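Local coordinates for protein putative NADPH-dependent oxidoreductase (Desulfitobacterium hafniense DCB-2, PDB 3DB2) that is a putative NADPH-dependent oxidoreductase of the GFO/IDH/MocA type, probably using a nicotinamide cofactor held by its Rossmann fold, with a substrate not yet known, at residues C[133-138]-C[250-255]; C[142-147]-C[273-278]; C[148-153]-C[191-196]. All blocks are in the same frame, centred on the assembly; numbering follows the deposited sequence.

All three contacts belong to the domain built on the large mixed sheet, distinct from the Rossmann fold. Contact 1 sets helix 130-140 against strand 250-256. Contact 2 ties the loop after that helix to strand 271-278, the next strand of the sheet. Contact 3 sets the end of helix 183-194 on strand 147-155. The centres of contacts 1 and 2 are about 7 Å apart, those of 1 and 3 about 11 Å, and those of 2 and 3 about 14 Å. The first segments follow one another closely, 133-138, 142-147, then 148-153. Their partners come later, in the order 191-196, 250-255, 273-278. Thus two helices and a connecting loop are packed on strands of one sheet, which also meets the second subunit.

Contact 1 of 3, residues C[133-138]-C[250-255]; sequences RKMKEM and ANLFYQ
The selenium of Met135 meets Tyr254 obliquely, with SE 4.6 Å from the centroid of the Tyr254 ring and 32° off the ring normal. This is a Met-aromatic contact, made here by selenomethionine. No hydrogen bond joins the two segments. Met135 SE also packs on Tyr254 CB at 3.9 Å, and the two side chains cross at about a right angle. Met135 has CG anti to its carbonyl carbon (chi1 -68°) and a nearly straight chi2, which carries the selenium across to the strand. Further back, Met135 CG touches Leu252 CD1 at 4.1 Å, and these two side chains slide past each other in opposite directions. The other branch of Leu252 serves Met138, whose CE is 4.0 Å from Leu252 CD2. Leu252 thus gives one methyl to each methionine, a helical turn apart. All four residues are buried. Segments 133-138 and 250-255 run nearly antiparallel, their axes 10.9 Å apart. Behind strand 250-256, Asn251 and Phe253 meet the second subunit. On the helix side, Met135 also packs on Val245 of strand 240-247 and Leu273 of strand 271-278, so helix 130-140 covers one face of three neighbouring strands.

Contact 2 of 3, residues C[142-147]-C[273-278]; sequences KEIGEV and LIKREF
Glu143 and Lys275 meet in a salt bridge, with Lys275 NZ 2.7 Å from Glu143 OE2. The ammonium comes to the anti side of that oxygen and lies 15° out of the carboxylate plane. Lys275 CE follows it in, 3.4 Å from Glu143 OE2. Extended chains, with CG anti to the backbone N in both (chi1 -174° in Glu143, -169° in Lys275), bring the carboxylate and the ammonium together, although Glu143 does not start out facing the strand. Beneath the charged ends, Ile144 CG2 packs loosely on Lys275 CE at 4.4 Å. Lys275 NZ has a second, weak bond of 3.5 Å to Glu277 OE1, two residues along the same strand. The ammonium thus sits between two carboxylates and probably eases their repulsion. With an alanine at Glu143, Lys275 NZ would lose its short bond and is likely to turn more freely, kept in this network by the weak bond to Glu277 alone. In the next shell, Glu277 OE2 pairs with Arg291, Met138 packs against both Glu143 and Lys275, and Glu143 OE1 binds a glycerol, probably from the crystallisation liquor. The backbone positions Glu143 too. Helix 130-140 ends in a Schellman motif, with Lys142 at positive phi. A type I beta turn from Lys142 to Gly145 follows, closed by Gly145 N to Lys142 O at 2.9 Å. The whole is a surface salt-bridge network, joining a helix-to-strand turn to a strand near the sheet edge.

Contact 3 of 3, residues C[148-153]-C[191-196]; sequences SSIEAV and QFLLGP
In the helix-covered face of the large C-terminal sheet, Ile150 of strand 147-155 meets Leu193 and Leu194 in the last turn of helix 183-194. One methyl does the work. Ile150 CD1 lies 3.6 Å from Leu194 CD1, and the CG of Leu194 is equally near, so the methyl rests against the fork of that leucine. Ile150 and Leu194 reach toward each other, tip to tip. Leu193 makes a looser touch, with its CD1 4.2 Å from Ile150 CD1. Ile150 points CG1 anti to its carbonyl carbon (chi1 -68°) and continues with an extended chi2, which sends CD1 out to the helix. The contact is apolar throughout, with no hydrogen bond across it. This is helix-on-sheet packing within the GFO/IDH/MocA C-terminal domain. Ile150 also packs on Ile243 and Val245 of strand 240-247, which continue the apolar surface beside it. The helix ends directly after Leu194. Gly195 takes positive phi (89°), where a side chain would jam against the carbonyl oxygen before it, and Gly195 N closes the last turn on Gln191 O at 2.8 Å. Lys136 NZ of helix 130-140 binds Leu193 O. Ser148 and Ser149 point away from the helix, and on the second subunit Asn234 bonds Ser148 OG while Tyr230 bonds Glu151 OE2.

Contact 1 of 3, residues C[133-138]-C[250-255]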
loop_
_atom_site.group_PDB
_atom_site.type_symbol
_atom_site.label_atom_id
_atom_site.label_comp_id
_atom_site.label_asym_id
_atom_site.label_seq_id
_atom_site.Cartn_x
_atom_site.Cartn_y
_atom_site.Cartn_z
ATOM N N ARG C 133 7.343 -5.112 18.618
ATOM C CA ARG C 133 7.876 -4.435 19.805
ATOM C C ARG C 133 9.043 -3.500 19.447
ATOM O O ARG C 133 9.142 -2.393 19.978
ATOM C CB ARG C 133 8.303 -5.421 20.881
ATOM C CG ARG C 133 7.216 -6.266 21.505
ATOM C CD ARG C 133 6.064 -5.435 22.038
ATOM N NE ARG C 133 5.130 -6.138 22.886
ATOM C CZ ARG C 133 3.898 -5.832 23.255
ATOM N NH1 ARG C 133 3.278 -4.737 22.866
ATOM N NH2 ARG C 133 3.222 -6.650 24.064
ATOM N N LYS C 134 9.909 -3.933 18.548
ATOM C CA LYS C 134 11.071 -3.136 18.174
ATOM C C LYS C 134 10.596 -1.959 17.344
ATOM O O LYS C 134 11.006 -0.797 17.521
ATOM C CB LYS C 134 12.070 -4.043 17.455
ATOM C CG LYS C 134 13.293 -3.336 16.902
ATOM C CD LYS C 134 14.144 -2.866 18.075
ATOM C CE LYS C 134 15.120 -1.794 17.629
ATOM N NZ LYS C 134 16.507 -2.237 17.945
HETATM N N MSE C 135 9.686 -2.236 16.403
HETATM C CA MSE C 135 9.149 -1.152 15.567
HETATM C C MSE C 135 8.490 -0.078 16.415
HETATM O O MSE C 135 8.586 1.127 16.144
HETATM C CB MSE C 135 8.197 -1.706 14.495
HETATM C CG MSE C 135 8.927 -2.550 13.447
HETATM SE SE MSE C 135 7.620 -3.589 12.388
HETATM C CE MSE C 135 7.054 -2.067 11.340
ATOM N N LYS C 136 7.814 -0.456 17.472
ATOM C CA LYS C 136 7.139 0.422 18.400
ATOM C C LYS C 136 8.177 1.296 19.104
ATOM O O LYS C 136 8.050 2.529 19.214
ATOM C CB LYS C 136 6.308 -0.395 19.402
ATOM C CG LYS C 136 5.529 0.474 20.383
ATOM C CD LYS C 136 4.682 1.467 19.602
ATOM C CE LYS C 136 3.470 1.912 20.410
ATOM N NZ LYS C 136 3.095 3.308 20.053
ATOM N N GLU C 137 9.231 0.669 19.572
ATOM C CA GLU C 137 10.354 1.384 20.194
ATOM C C GLU C 137 10.913 2.437 19.245
ATOM O O GLU C 137 11.054 3.608 19.634
ATOM C CB GLU C 137 11.421 0.383 20.565
ATOM C CG GLU C 137 12.562 0.769 21.481
ATOM C CD GLU C 137 13.129 -0.526 22.080
ATOM O OE1 GLU C 137 12.603 -0.951 23.131
ATOM O OE2 GLU C 137 14.058 -1.106 21.477
HETATM N N MSE C 138 11.201 2.018 18.009
HETATM C CA MSE C 138 11.807 2.933 17.037
HETATM C C MSE C 138 10.916 4.120 16.750
HETATM O O MSE C 138 11.374 5.258 16.572
HETATM C CB MSE C 138 12.213 2.199 15.765
HETATM C CG MSE C 138 13.346 1.210 16.008
HETATM SE SE MSE C 138 13.680 0.000 14.516
HETATM C CE MSE C 138 15.176 0.963 13.719
ATOM N N ALA C 250 13.747 7.974 8.551
ATOM C CA ALA C 250 14.017 6.595 8.142
ATOM C C ALA C 250 12.715 5.844 7.833
ATOM O O ALA C 250 11.713 6.176 8.466
ATOM C CB ALA C 250 14.773 5.880 9.264
ATOM N N ASN C 251 12.796 4.871 6.936
ATOM C CA ASN C 251 11.637 3.991 6.703
ATOM C C ASN C 251 11.919 2.585 7.227
ATOM O O ASN C 251 13.056 2.141 7.193
ATOM C CB ASN C 251 11.352 3.922 5.224
ATOM C CG ASN C 251 11.007 5.250 4.605
ATOM O OD1 ASN C 251 10.415 6.119 5.204
ATOM N ND2 ASN C 251 11.405 5.414 3.339
ATOM N N LEU C 252 10.882 1.887 7.669
ATOM C CA LEU C 252 11.007 0.489 8.050
ATOM C C LEU C 252 10.193 -0.395 7.098
ATOM O O LEU C 252 9.046 -0.027 6.784
ATOM C CB LEU C 252 10.481 0.289 9.454
ATOM C CG LEU C 252 11.018 1.168 10.559
ATOM C CD1 LEU C 252 10.225 0.963 11.835
ATOM C CD2 LEU C 252 12.502 0.877 10.756
ATOM N N PHE C 253 10.783 -1.503 6.734
ATOM C CA PHE C 253 10.127 -2.515 5.891
ATOM C C PHE C 253 10.202 -3.867 6.588
ATOM O O PHE C 253 11.268 -4.437 6.754
ATOM C CB PHE C 253 10.786 -2.638 4.520
ATOM C CG PHE C 253 10.952 -1.325 3.785
ATOM C CD1 PHE C 253 9.836 -0.642 3.339
ATOM C CD2 PHE C 253 12.226 -0.812 3.556
ATOM C CE1 PHE C 253 9.996 0.556 2.652
ATOM C CE2 PHE C 253 12.382 0.401 2.883
ATOM C CZ PHE C 253 11.264 1.089 2.475
ATOM N N TYR C 254 9.055 -4.378 6.985
ATOM C CA TYR C 254 8.901 -5.648 7.679
ATOM C C TYR C 254 8.127 -6.633 6.789
ATOM O O TYR C 254 7.130 -6.236 6.174
ATOM C CB TYR C 254 8.153 -5.462 8.981
ATOM C CG TYR C 254 7.728 -6.670 9.767
ATOM C CD1 TYR C 254 8.659 -7.436 10.459
ATOM C CD2 TYR C 254 6.389 -7.059 9.848
ATOM C CE1 TYR C 254 8.266 -8.545 11.177
ATOM C CE2 TYR C 254 6.007 -8.175 10.590
ATOM C CZ TYR C 254 6.950 -8.918 11.253
ATOM O OH TYR C 254 6.624 -10.030 12.007
ATOM N N GLN C 255 8.612 -7.853 6.755
ATOM C CA GLN C 255 8.030 -9.001 6.098
ATOM C C GLN C 255 7.986 -10.195 7.047
ATOM O O GLN C 255 8.991 -10.464 7.694
ATOM C CB GLN C 255 8.837 -9.427 4.857
ATOM C CG GLN C 255 8.628 -8.605 3.611
ATOM C CD GLN C 255 7.393 -8.958 2.810
ATOM O OE1 GLN C 255 6.734 -9.972 3.044
ATOM N NE2 GLN C 255 7.027 -8.124 1.833
#

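Contact 2 of 3, residues C[142-147]-C[273-278]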
loop_
_atom_site.group_PDB
_atom_site.type_symbol
_atom_site.label_atom_id
_atom_site.label_comp_id
_atom_site.label_asym_id
_atom_site.label_seq_id
_atom_site.Cartn_x
_atom_site.Cartn_y
_atom_site.Cartn_z
ATOM N N LYS C 142 11.314 8.083 18.361
ATOM C CA LYS C 142 11.585 8.985 17.236
ATOM C C LYS C 142 12.898 8.678 16.530
ATOM O O LYS C 142 13.505 9.520 15.844
ATOM C CB LYS C 142 11.551 10.466 17.659
ATOM C CG LYS C 142 10.273 10.890 18.384
ATOM C CD LYS C 142 9.063 10.833 17.485
ATOM C CE LYS C 142 7.718 10.874 18.183
ATOM N NZ LYS C 142 7.094 9.508 18.182
ATOM N N GLU C 143 13.354 7.437 16.645
ATOM C CA GLU C 143 14.587 6.979 16.018
ATOM C C GLU C 143 14.441 7.184 14.506
ATOM O O GLU C 143 15.350 7.627 13.787
ATOM C CB GLU C 143 14.955 5.537 16.374
ATOM C CG GLU C 143 16.310 5.100 15.834
ATOM C CD GLU C 143 16.651 3.629 15.942
ATOM O OE1 GLU C 143 16.214 2.901 16.859
ATOM O OE2 GLU C 143 17.410 3.124 15.072
ATOM N N ILE C 144 13.252 6.890 13.982
ATOM C CA ILE C 144 13.018 7.043 12.552
ATOM C C ILE C 144 12.433 8.398 12.183
ATOM O O ILE C 144 12.002 8.634 11.060
ATOM C CB ILE C 144 12.058 5.924 12.099
ATOM C CG1 ILE C 144 10.646 5.994 12.677
ATOM C CG2 ILE C 144 12.736 4.593 12.403
ATOM C CD1 ILE C 144 9.664 5.113 11.879
ATOM N N GLY C 145 12.401 9.303 13.147
ATOM C CA GLY C 145 11.821 10.621 13.026
ATOM C C GLY C 145 10.318 10.451 13.243
ATOM O O GLY C 145 9.984 9.502 13.974
ATOM N N GLU C 146 9.535 11.305 12.611
ATOM C CA GLU C 146 8.084 11.271 12.730
ATOM C C GLU C 146 7.443 10.451 11.602
ATOM O O GLU C 146 7.794 10.578 10.455
ATOM C CB GLU C 146 7.435 12.637 12.668
ATOM C CG GLU C 146 7.832 13.539 13.842
ATOM C CD GLU C 146 7.137 13.159 15.135
ATOM O OE1 GLU C 146 6.067 12.514 15.083
ATOM O OE2 GLU C 146 7.645 13.496 16.229
ATOM N N VAL C 147 6.470 9.643 11.987
ATOM C CA VAL C 147 5.738 8.836 11.016
ATOM C C VAL C 147 4.663 9.627 10.293
ATOM O O VAL C 147 3.869 10.354 10.890
ATOM C CB VAL C 147 4.999 7.659 11.672
ATOM C CG1 VAL C 147 4.166 6.953 10.568
ATOM C CG2 VAL C 147 5.970 6.732 12.356
ATOM N N LEU C 273 13.331 -7.323 9.213
ATOM C CA LEU C 273 13.017 -5.897 9.384
ATOM C C LEU C 273 14.192 -5.113 8.792
ATOM O O LEU C 273 15.317 -5.399 9.183
ATOM C CB LEU C 273 12.768 -5.539 10.830
ATOM C CG LEU C 273 12.533 -4.061 11.184
ATOM C CD1 LEU C 273 11.309 -3.489 10.499
ATOM C CD2 LEU C 273 12.449 -3.862 12.688
ATOM N N ILE C 274 13.882 -4.185 7.898
ATOM C CA ILE C 274 14.986 -3.435 7.256
ATOM C C ILE C 274 14.698 -1.974 7.494
ATOM O O ILE C 274 13.553 -1.557 7.421
ATOM C CB ILE C 274 15.092 -3.842 5.789
ATOM C CG1 ILE C 274 15.795 -5.210 5.591
ATOM C CG2 ILE C 274 15.732 -2.726 4.980
ATOM C CD1 ILE C 274 17.299 -5.045 5.419
ATOM N N LYS C 275 15.721 -1.201 7.832
ATOM C CA LYS C 275 15.692 0.228 7.999
ATOM C C LYS C 275 16.360 0.907 6.790
ATOM O O LYS C 275 17.499 0.586 6.447
ATOM C CB LYS C 275 16.446 0.670 9.249
ATOM C CG LYS C 275 16.291 2.098 9.704
ATOM C CD LYS C 275 17.372 2.453 10.742
ATOM C CE LYS C 275 16.901 3.540 11.698
ATOM N NZ LYS C 275 18.019 4.023 12.557
ATOM N N ARG C 276 15.638 1.825 6.184
ATOM C CA ARG C 276 16.171 2.618 5.078
ATOM C C ARG C 276 16.446 4.023 5.604
ATOM O O ARG C 276 15.492 4.685 6.032
ATOM C CB ARG C 276 15.220 2.649 3.888
ATOM C CG ARG C 276 15.737 3.612 2.796
ATOM C CD ARG C 276 14.842 3.509 1.551
ATOM N NE ARG C 276 15.087 2.179 0.979
ATOM C CZ ARG C 276 14.506 1.773 -0.148
ATOM N NH1 ARG C 276 13.678 2.608 -0.767
ATOM N NH2 ARG C 276 14.776 0.559 -0.608
ATOM N N GLU C 277 17.709 4.463 5.598
ATOM C CA GLU C 277 18.007 5.742 6.242
ATOM C C GLU C 277 19.026 6.509 5.422
ATOM O O GLU C 277 19.647 5.884 4.567
ATOM C CB GLU C 277 18.569 5.513 7.653
ATOM C CG GLU C 277 19.860 4.721 7.569
ATOM C CD GLU C 277 20.538 4.439 8.879
ATOM O OE1 GLU C 277 20.045 4.939 9.901
ATOM O OE2 GLU C 277 21.546 3.701 8.843
ATOM N N PHE C 278 19.180 7.797 5.685
ATOM C CA PHE C 278 20.208 8.577 5.005
ATOM C C PHE C 278 21.553 8.142 5.584
ATOM O O PHE C 278 21.627 8.008 6.802
ATOM C CB PHE C 278 20.012 10.079 5.165
ATOM C CG PHE C 278 18.643 10.571 4.739
ATOM C CD1 PHE C 278 18.366 10.704 3.384
ATOM C CD2 PHE C 278 17.677 10.868 5.677
ATOM C CE1 PHE C 278 17.119 11.146 2.984
ATOM C CE2 PHE C 278 16.432 11.326 5.283
ATOM C CZ PHE C 278 16.162 11.454 3.929
#

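Contact 3 of 3, residues C[148-153]-C[191-196]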
loop_
_atom_site.group_PDB
_atom_site.type_symbol
_atom_site.label_atom_id
_atom_site.label_comp_id
_atom_site.label_asym_id
_atom_site.label_seq_id
_atom_site.Cartn_x
_atom_site.Cartn_y
_atom_site.Cartn_z
ATOM N N SER C 148 4.607 9.457 8.982
ATOM C CA SER C 148 3.599 10.070 8.126
ATOM C C SER C 148 2.505 9.038 7.806
ATOM O O SER C 148 1.334 9.264 8.078
ATOM C CB SER C 148 4.149 10.590 6.793
ATOM O OG SER C 148 5.146 9.759 6.214
ATOM N N SER C 149 2.962 7.921 7.248
ATOM C CA SER C 149 2.029 6.876 6.816
ATOM C C SER C 149 2.615 5.475 7.048
ATOM O O SER C 149 3.809 5.275 7.215
ATOM C CB SER C 149 1.669 7.052 5.351
ATOM O OG SER C 149 2.755 6.864 4.478
ATOM N N ILE C 150 1.702 4.490 7.022
ATOM C CA ILE C 150 2.049 3.086 7.135
ATOM C C ILE C 150 1.265 2.310 6.075
ATOM O O ILE C 150 0.140 2.660 5.777
ATOM C CB ILE C 150 1.772 2.512 8.528
ATOM C CG1 ILE C 150 2.687 3.087 9.605
ATOM C CG2 ILE C 150 1.826 0.978 8.515
ATOM C CD1 ILE C 150 2.257 2.654 10.993
ATOM N N GLU C 151 1.894 1.266 5.511
ATOM C CA GLU C 151 1.196 0.371 4.602
ATOM C C GLU C 151 1.300 -1.059 5.150
ATOM O O GLU C 151 2.426 -1.481 5.366
ATOM C CB GLU C 151 1.788 0.388 3.189
ATOM C CG GLU C 151 1.830 1.795 2.627
ATOM C CD GLU C 151 2.927 1.945 1.580
ATOM O OE1 GLU C 151 3.816 1.074 1.463
ATOM O OE2 GLU C 151 2.891 3.002 0.907
ATOM N N ALA C 152 0.178 -1.694 5.380
ATOM C CA ALA C 152 0.124 -3.023 5.978
ATOM C C ALA C 152 -0.570 -3.958 4.994
ATOM O O ALA C 152 -1.503 -3.511 4.311
ATOM C CB ALA C 152 -0.620 -2.998 7.298
ATOM N N VAL C 153 -0.121 -5.202 4.898
ATOM C CA VAL C 153 -0.757 -6.130 3.966
ATOM C C VAL C 153 -0.887 -7.483 4.663
ATOM O O VAL C 153 0.057 -7.883 5.336
ATOM C CB VAL C 153 0.051 -6.324 2.678
ATOM C CG1 VAL C 153 -0.538 -7.402 1.775
ATOM C CG2 VAL C 153 0.150 -5.000 1.923
ATOM N N GLN C 191 -3.155 0.257 15.264
ATOM C CA GLN C 191 -3.533 1.107 16.397
ATOM C C GLN C 191 -2.572 0.917 17.560
ATOM O O GLN C 191 -2.393 1.823 18.366
ATOM C CB GLN C 191 -4.993 0.818 16.739
ATOM C CG GLN C 191 -5.936 1.265 15.614
ATOM C CD GLN C 191 -7.416 1.182 15.965
ATOM O OE1 GLN C 191 -8.144 2.164 16.035
ATOM N NE2 GLN C 191 -7.941 -0.027 16.167
ATOM N N PHE C 192 -1.909 -0.232 17.665
ATOM C CA PHE C 192 -0.808 -0.400 18.609
ATOM C C PHE C 192 0.334 0.568 18.310
ATOM O O PHE C 192 0.910 1.262 19.154
ATOM C CB PHE C 192 -0.299 -1.831 18.544
ATOM C CG PHE C 192 1.049 -2.071 19.186
ATOM C CD1 PHE C 192 1.176 -1.879 20.559
ATOM C CD2 PHE C 192 2.151 -2.489 18.457
ATOM C CE1 PHE C 192 2.394 -2.092 21.171
ATOM C CE2 PHE C 192 3.380 -2.677 19.061
ATOM C CZ PHE C 192 3.484 -2.471 20.429
ATOM N N LEU C 193 0.690 0.643 17.024
ATOM C CA LEU C 193 1.806 1.478 16.590
ATOM C C LEU C 193 1.471 2.967 16.621
ATOM O O LEU C 193 2.321 3.743 17.090
ATOM C CB LEU C 193 2.230 1.047 15.193
ATOM C CG LEU C 193 2.850 -0.335 15.008
ATOM C CD1 LEU C 193 3.255 -0.528 13.545
ATOM C CD2 LEU C 193 4.039 -0.519 15.950
ATOM N N LEU C 194 0.289 3.342 16.155
ATOM C CA LEU C 194 -0.076 4.742 15.981
ATOM C C LEU C 194 -1.263 5.289 16.766
ATOM O O LEU C 194 -1.557 6.496 16.623
ATOM C CB LEU C 194 -0.420 4.980 14.497
ATOM C CG LEU C 194 0.689 4.742 13.482
ATOM C CD1 LEU C 194 0.346 5.437 12.185
ATOM C CD2 LEU C 194 2.032 5.217 14.016
ATOM N N GLY C 195 -1.966 4.517 17.570
ATOM C CA GLY C 195 -3.121 5.035 18.268
ATOM C C GLY C 195 -4.408 4.876 17.453
ATOM O O GLY C 195 -4.396 4.275 16.372
ATOM N N PRO C 196 -5.512 5.382 17.975
ATOM C CA PRO C 196 -6.838 5.096 17.438
ATOM C C PRO C 196 -7.152 5.697 16.074
ATOM O O PRO C 196 -6.916 6.853 15.706
ATOM C CB PRO C 196 -7.807 5.701 18.480
ATOM C CG PRO C 196 -6.986 6.752 19.147
ATOM C CD PRO C 196 -5.595 6.216 19.185
#